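Local coordinates for protein SAWADEE HOMEODOMAIN HOMOLOG 1 (Arabidopsis thaliana, PDB 4IUP) that reads histone H3 tails methylated at lysine 9 through its SAWADEE domain and acts in RNA-directed DNA methylation with RNA polymerase IV, at residues A5-V19 and E48-S60. The protein carries 2 engineered substitutions. Residues are numbered along the deposited sequence; the frame is centred on the assembly and turned at random.
Sequences AFEAKSARDYAWYDV and EWVNVKTSVRERS. With CVM (cymal-4), chain E.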
# COMPACT_ATOMS: atom_id res chain seq x y z
N ALA A 5 -11.86 3.45 6.61
CA ALA A 5 -10.57 4.02 7.02
C ALA A 5 -9.67 4.21 5.81
O ALA A 5 -9.85 3.54 4.79
CB ALA A 5 -9.89 3.14 8.07
N PHE A 6 -8.71 5.13 5.92
CA PHE A 6 -8.00 5.64 4.76
C PHE A 6 -6.49 5.66 4.91
O PHE A 6 -5.96 5.70 6.02
CB PHE A 6 -8.52 7.05 4.43
CG PHE A 6 -9.99 7.09 4.15
CD1 PHE A 6 -10.47 6.78 2.88
CD2 PHE A 6 -10.90 7.37 5.16
CE1 PHE A 6 -11.85 6.78 2.61
CE2 PHE A 6 -12.28 7.36 4.91
CZ PHE A 6 -12.75 7.07 3.63
N GLU A 7 -5.81 5.61 3.77
CA GLU A 7 -4.38 5.85 3.68
C GLU A 7 -4.16 6.93 2.63
O GLU A 7 -4.98 7.11 1.72
CB GLU A 7 -3.59 4.57 3.35
CG GLU A 7 -4.02 3.82 2.06
CD GLU A 7 -3.48 2.38 1.98
OE1 GLU A 7 -3.26 1.77 3.05
OE2 GLU A 7 -3.30 1.85 0.86
N ALA A 8 -3.07 7.68 2.79
CA ALA A 8 -2.76 8.79 1.89
C ALA A 8 -1.33 8.71 1.38
O ALA A 8 -0.42 8.33 2.12
CB ALA A 8 -3.02 10.13 2.59
N LYS A 9 -1.12 9.12 0.15
CA LYS A 9 0.18 9.04 -0.44
C LYS A 9 0.91 10.37 -0.35
O LYS A 9 0.48 11.36 -0.88
CB LYS A 9 0.06 8.62 -1.86
CG LYS A 9 1.32 8.49 -2.60
CD LYS A 9 0.89 7.93 -3.88
CE LYS A 9 1.63 8.42 -4.93
NZ LYS A 9 2.82 7.62 -4.83
N SER A 10 2.03 10.35 0.31
CA SER A 10 2.79 11.56 0.54
C SER A 10 3.48 12.01 -0.75
O SER A 10 4.09 11.20 -1.45
CB SER A 10 3.82 11.32 1.65
OG SER A 10 4.68 12.43 1.79
N ALA A 11 3.35 13.29 -1.08
CA ALA A 11 4.04 13.84 -2.25
C ALA A 11 5.53 14.05 -1.96
O ALA A 11 6.29 14.43 -2.86
CB ALA A 11 3.38 15.14 -2.69
N ARG A 12 5.93 13.80 -0.72
CA ARG A 12 7.33 13.92 -0.30
C ARG A 12 8.15 12.71 -0.76
O ARG A 12 9.23 12.87 -1.32
CB ARG A 12 7.46 14.05 1.23
CG ARG A 12 6.51 15.03 1.92
CD ARG A 12 7.07 16.45 2.02
NE ARG A 12 8.11 16.68 3.04
CZ ARG A 12 8.35 15.94 4.13
NH1 ARG A 12 7.64 14.86 4.42
NH2 ARG A 12 9.34 16.30 4.94
N ASP A 13 7.63 11.51 -0.52
CA ASP A 13 8.38 10.28 -0.79
C ASP A 13 7.60 9.23 -1.60
O ASP A 13 8.10 8.12 -1.83
CB ASP A 13 8.89 9.67 0.52
CG ASP A 13 7.78 9.36 1.51
OD1 ASP A 13 6.59 9.38 1.13
OD2 ASP A 13 8.09 9.11 2.70
N TYR A 14 6.38 9.58 -2.01
CA TYR A 14 5.49 8.72 -2.81
C TYR A 14 5.04 7.43 -2.11
O TYR A 14 4.51 6.52 -2.75
CB TYR A 14 6.11 8.44 -4.20
CG TYR A 14 6.62 9.69 -4.87
CD1 TYR A 14 5.73 10.68 -5.32
CD2 TYR A 14 7.99 9.92 -5.02
CE1 TYR A 14 6.19 11.85 -5.92
CE2 TYR A 14 8.46 11.09 -5.63
CZ TYR A 14 7.56 12.04 -6.07
OH TYR A 14 8.02 13.19 -6.66
N ALA A 15 5.21 7.38 -0.79
CA ALA A 15 4.79 6.24 0.01
C ALA A 15 3.44 6.51 0.67
O ALA A 15 3.03 7.67 0.80
CB ALA A 15 5.84 5.90 1.06
N TRP A 16 2.75 5.44 1.07
CA TRP A 16 1.41 5.53 1.68
C TRP A 16 1.46 5.50 3.21
O TRP A 16 2.23 4.73 3.80
CB TRP A 16 0.49 4.42 1.17
CG TRP A 16 0.17 4.55 -0.29
CD1 TRP A 16 0.91 4.05 -1.34
CD2 TRP A 16 -0.95 5.22 -0.88
NE1 TRP A 16 0.31 4.37 -2.53
CE2 TRP A 16 -0.83 5.09 -2.28
CE3 TRP A 16 -2.04 5.92 -0.35
CZ2 TRP A 16 -1.76 5.64 -3.16
CZ3 TRP A 16 -2.98 6.46 -1.23
CH2 TRP A 16 -2.83 6.31 -2.62
N TYR A 17 0.64 6.34 3.84
CA TYR A 17 0.57 6.43 5.30
C TYR A 17 -0.89 6.41 5.78
O TYR A 17 -1.76 6.98 5.13
CB TYR A 17 1.26 7.71 5.78
CG TYR A 17 2.75 7.74 5.46
CD1 TYR A 17 3.21 8.27 4.25
CD2 TYR A 17 3.68 7.23 6.36
CE1 TYR A 17 4.59 8.28 3.95
CE2 TYR A 17 5.05 7.24 6.07
CZ TYR A 17 5.50 7.77 4.86
OH TYR A 17 6.85 7.78 4.58
N ASP A 18 -1.14 5.75 6.91
CA ASP A 18 -2.48 5.73 7.49
C ASP A 18 -2.94 7.12 7.92
O ASP A 18 -2.18 7.85 8.57
CB ASP A 18 -2.55 4.77 8.68
CG ASP A 18 -2.46 3.32 8.28
OD1 ASP A 18 -2.67 3.01 7.09
OD2 ASP A 18 -2.20 2.48 9.16
N VAL A 19 -4.17 7.48 7.55
CA VAL A 19 -4.75 8.77 7.91
C VAL A 19 -5.52 8.63 9.22
O VAL A 19 -6.37 7.75 9.36
CB VAL A 19 -5.72 9.28 6.81
CG1 VAL A 19 -6.40 10.58 7.24
CG2 VAL A 19 -4.97 9.47 5.49
N GLU A 48 -0.02 16.93 6.18
CA GLU A 48 0.34 17.18 4.79
C GLU A 48 -0.89 17.44 3.94
O GLU A 48 -1.97 16.93 4.23
CB GLU A 48 1.08 15.98 4.20
CG GLU A 48 2.51 15.81 4.66
CD GLU A 48 3.21 14.64 4.00
OE1 GLU A 48 2.89 14.31 2.84
OE2 GLU A 48 4.11 14.05 4.65
N TRP A 49 -0.72 18.22 2.87
CA TRP A 49 -1.71 18.33 1.81
C TRP A 49 -1.51 17.19 0.83
O TRP A 49 -0.38 16.92 0.41
CB TRP A 49 -1.56 19.66 1.07
CG TRP A 49 -1.93 20.87 1.88
CD1 TRP A 49 -1.08 21.76 2.46
CD2 TRP A 49 -3.26 21.34 2.15
NE1 TRP A 49 -1.80 22.75 3.10
CE2 TRP A 49 -3.14 22.52 2.92
CE3 TRP A 49 -4.55 20.87 1.83
CZ2 TRP A 49 -4.25 23.24 3.37
CZ3 TRP A 49 -5.65 21.59 2.28
CH2 TRP A 49 -5.50 22.76 3.03
N VAL A 50 -2.60 16.52 0.47
CA VAL A 50 -2.57 15.44 -0.51
C VAL A 50 -3.71 15.56 -1.51
O VAL A 50 -4.83 15.93 -1.14
CB VAL A 50 -2.63 14.03 0.16
CG1 VAL A 50 -1.38 13.75 0.99
CG2 VAL A 50 -3.90 13.87 1.00
N ASN A 51 -3.43 15.24 -2.77
CA ASN A 51 -4.43 15.24 -3.82
C ASN A 51 -5.50 14.18 -3.55
O ASN A 51 -5.17 13.02 -3.31
CB ASN A 51 -3.74 14.99 -5.17
CG ASN A 51 -4.70 15.05 -6.34
OD1 ASN A 51 -5.49 14.13 -6.56
ND2 ASN A 51 -4.61 16.12 -7.13
N VAL A 52 -6.77 14.59 -3.57
CA VAL A 52 -7.88 13.67 -3.25
C VAL A 52 -7.98 12.53 -4.27
O VAL A 52 -8.08 11.37 -3.89
CB VAL A 52 -9.24 14.42 -3.13
CG1 VAL A 52 -10.40 13.44 -2.91
CG2 VAL A 52 -9.20 15.42 -2.00
N LYS A 53 -7.94 12.88 -5.56
CA LYS A 53 -8.11 11.89 -6.63
C LYS A 53 -7.02 10.82 -6.68
O LYS A 53 -7.32 9.64 -6.81
CB LYS A 53 -8.23 12.59 -7.99
CG LYS A 53 -8.48 11.63 -9.15
CD LYS A 53 -8.60 12.34 -10.50
CE LYS A 53 -7.28 12.97 -10.96
NZ LYS A 53 -6.33 11.96 -11.51
N THR A 54 -5.76 11.23 -6.56
CA THR A 54 -4.64 10.31 -6.77
C THR A 54 -4.05 9.73 -5.48
O THR A 54 -3.43 8.67 -5.50
CB THR A 54 -3.47 11.00 -7.52
OG1 THR A 54 -2.95 12.06 -6.71
CG2 THR A 54 -3.92 11.56 -8.86
N SER A 55 -4.25 10.43 -4.37
CA SER A 55 -3.42 10.19 -3.19
C SER A 55 -4.17 9.95 -1.88
O SER A 55 -3.58 10.03 -0.80
CB SER A 55 -2.39 11.31 -3.05
OG SER A 55 -1.59 11.41 -4.22
N VAL A 56 -5.48 9.68 -1.97
CA VAL A 56 -6.28 9.22 -0.82
C VAL A 56 -7.11 8.03 -1.28
O VAL A 56 -7.79 8.10 -2.30
CB VAL A 56 -7.24 10.32 -0.27
CG1 VAL A 56 -8.04 9.79 0.92
CG2 VAL A 56 -6.47 11.57 0.14
N ARG A 57 -7.06 6.93 -0.53
CA ARG A 57 -7.86 5.75 -0.85
C ARG A 57 -8.20 4.98 0.41
O ARG A 57 -7.61 5.20 1.46
CB ARG A 57 -7.13 4.84 -1.86
CG ARG A 57 -5.85 4.20 -1.30
CD ARG A 57 -5.05 3.49 -2.39
NE ARG A 57 -3.90 2.80 -1.81
CZ ARG A 57 -2.87 2.33 -2.50
NH1 ARG A 57 -2.82 2.46 -3.82
NH2 ARG A 57 -1.87 1.71 -1.86
N GLU A 58 -9.14 4.05 0.28
CA GLU A 58 -9.47 3.15 1.38
C GLU A 58 -8.22 2.35 1.75
O GLU A 58 -7.45 1.95 0.87
CB GLU A 58 -10.62 2.22 0.98
CG GLU A 58 -11.20 1.42 2.14
CD GLU A 58 -12.42 0.60 1.73
OE1 GLU A 58 -12.87 -0.23 2.56
OE2 GLU A 58 -12.94 0.79 0.60
N ARG A 59 -8.04 2.13 3.04
CA ARG A 59 -6.84 1.52 3.59
C ARG A 59 -6.66 0.11 3.07
O ARG A 59 -7.63 -0.64 2.93
CB ARG A 59 -6.92 1.52 5.12
CG ARG A 59 -5.63 1.16 5.85
CD ARG A 59 -5.76 1.45 7.34
NE ARG A 59 -5.89 2.88 7.62
CZ ARG A 59 -6.25 3.39 8.79
NH1 ARG A 59 -6.53 2.59 9.82
NH2 ARG A 59 -6.34 4.71 8.94
N SER A 60 -5.41 -0.25 2.78
CA SER A 60 -5.04 -1.59 2.35
C SER A 60 -5.26 -2.57 3.51
O SER A 60 -5.38 -2.14 4.66
CB SER A 60 -3.59 -1.61 1.87
OG SER A 60 -3.44 -0.79 0.71
C1 CVM E . -12.34 9.73 -1.12
C2 CVM E . -11.51 10.57 -0.15
C3 CVM E . -12.22 10.71 1.19
C4 CVM E . -12.25 12.18 1.63
C6 CVM E . -12.79 12.39 3.05
C7 CVM E . -14.05 13.27 3.00
C8 CVM E . -14.86 13.25 4.32
C9 CVM E . -14.05 12.71 5.51
C10 CVM E . -13.48 11.30 5.24
C11 CVM E . -13.10 11.07 3.77
O12 CVM E . -11.83 8.39 -1.11
C13 CVM E . -11.28 7.97 -2.39
O14 CVM E . -11.43 8.92 -3.49
C15 CVM E . -10.74 8.49 -4.70
C16 CVM E . -11.16 7.08 -5.17
C17 CVM E . -11.32 6.04 -4.04
C18 CVM E . -11.94 6.63 -2.76
C19 CVM E . -10.98 9.49 -5.85
O20 CVM E . -12.24 10.15 -5.68
O21 CVM E . -12.13 4.95 -4.49
O22 CVM E . -11.79 5.71 -1.68
O23 CVM E . -10.17 6.58 -6.07
O HOH W 1 -11.85 0.84 5.31
O HOH W 2 0.60 12.63 -3.24
O HOH W 3 1.97 15.35 0.44
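Arg59, Arg57 and Glu7 bury the most surface at and just beyond the antiparallel pairing of strands 6-9 and 56-58, and they illustrate how charged side chains can knit two neighbouring strands together. The guanidinium of Arg59 slips between Ala5 CB, over one face, and the carboxylate of Asp18, stacked on the opposite face. That second pairing is electrostatic alone, since Asp18 OD1 lies well out of the guanidinium plane, 3.3 Å from Arg59 NE. A bend at chi3 (-67°) turns the guanidinium edge to the backbone, where NE and NH2 both grip Phe6 O; with Val19 N this carbonyl accepts three donors.

Glu7 and Arg57 form a hydrogen-bonded pair and send their side chains to the same face as Trp16. Glu7 OE2 takes Arg57 NE on its anti lone pair at 2.9 Å and also accepts from Arg57 NH2. Ser60 OG meets Glu7 OE2 from the syn side at 2.6 Å. Ser60 N reaches Glu7 OE1 almost straight (179°) from above the carboxylate plane. Extended from CG to NE, Arg57 lays its guanidinium flat on the Trp16 indole, planes 9° apart, with CZ 3.7 Å from the centroid of the six-membered ring. Lys9 CB covers the other face of the indole. Asp91 forms a salt bridge with Arg57 NH2, tying this layer to strand 86-98.

Farther along, Ser10 OG gives its proton to Glu48 OE1 (2.8 Å) and accepts from Arg12 N in an ST turn. The antiparallel strand pair, cross-braced by salt bridges, is consistent with a tudor-like barrel of the SH3 clan, one part of the tandem tudor arrangement of the SAWADEE domain.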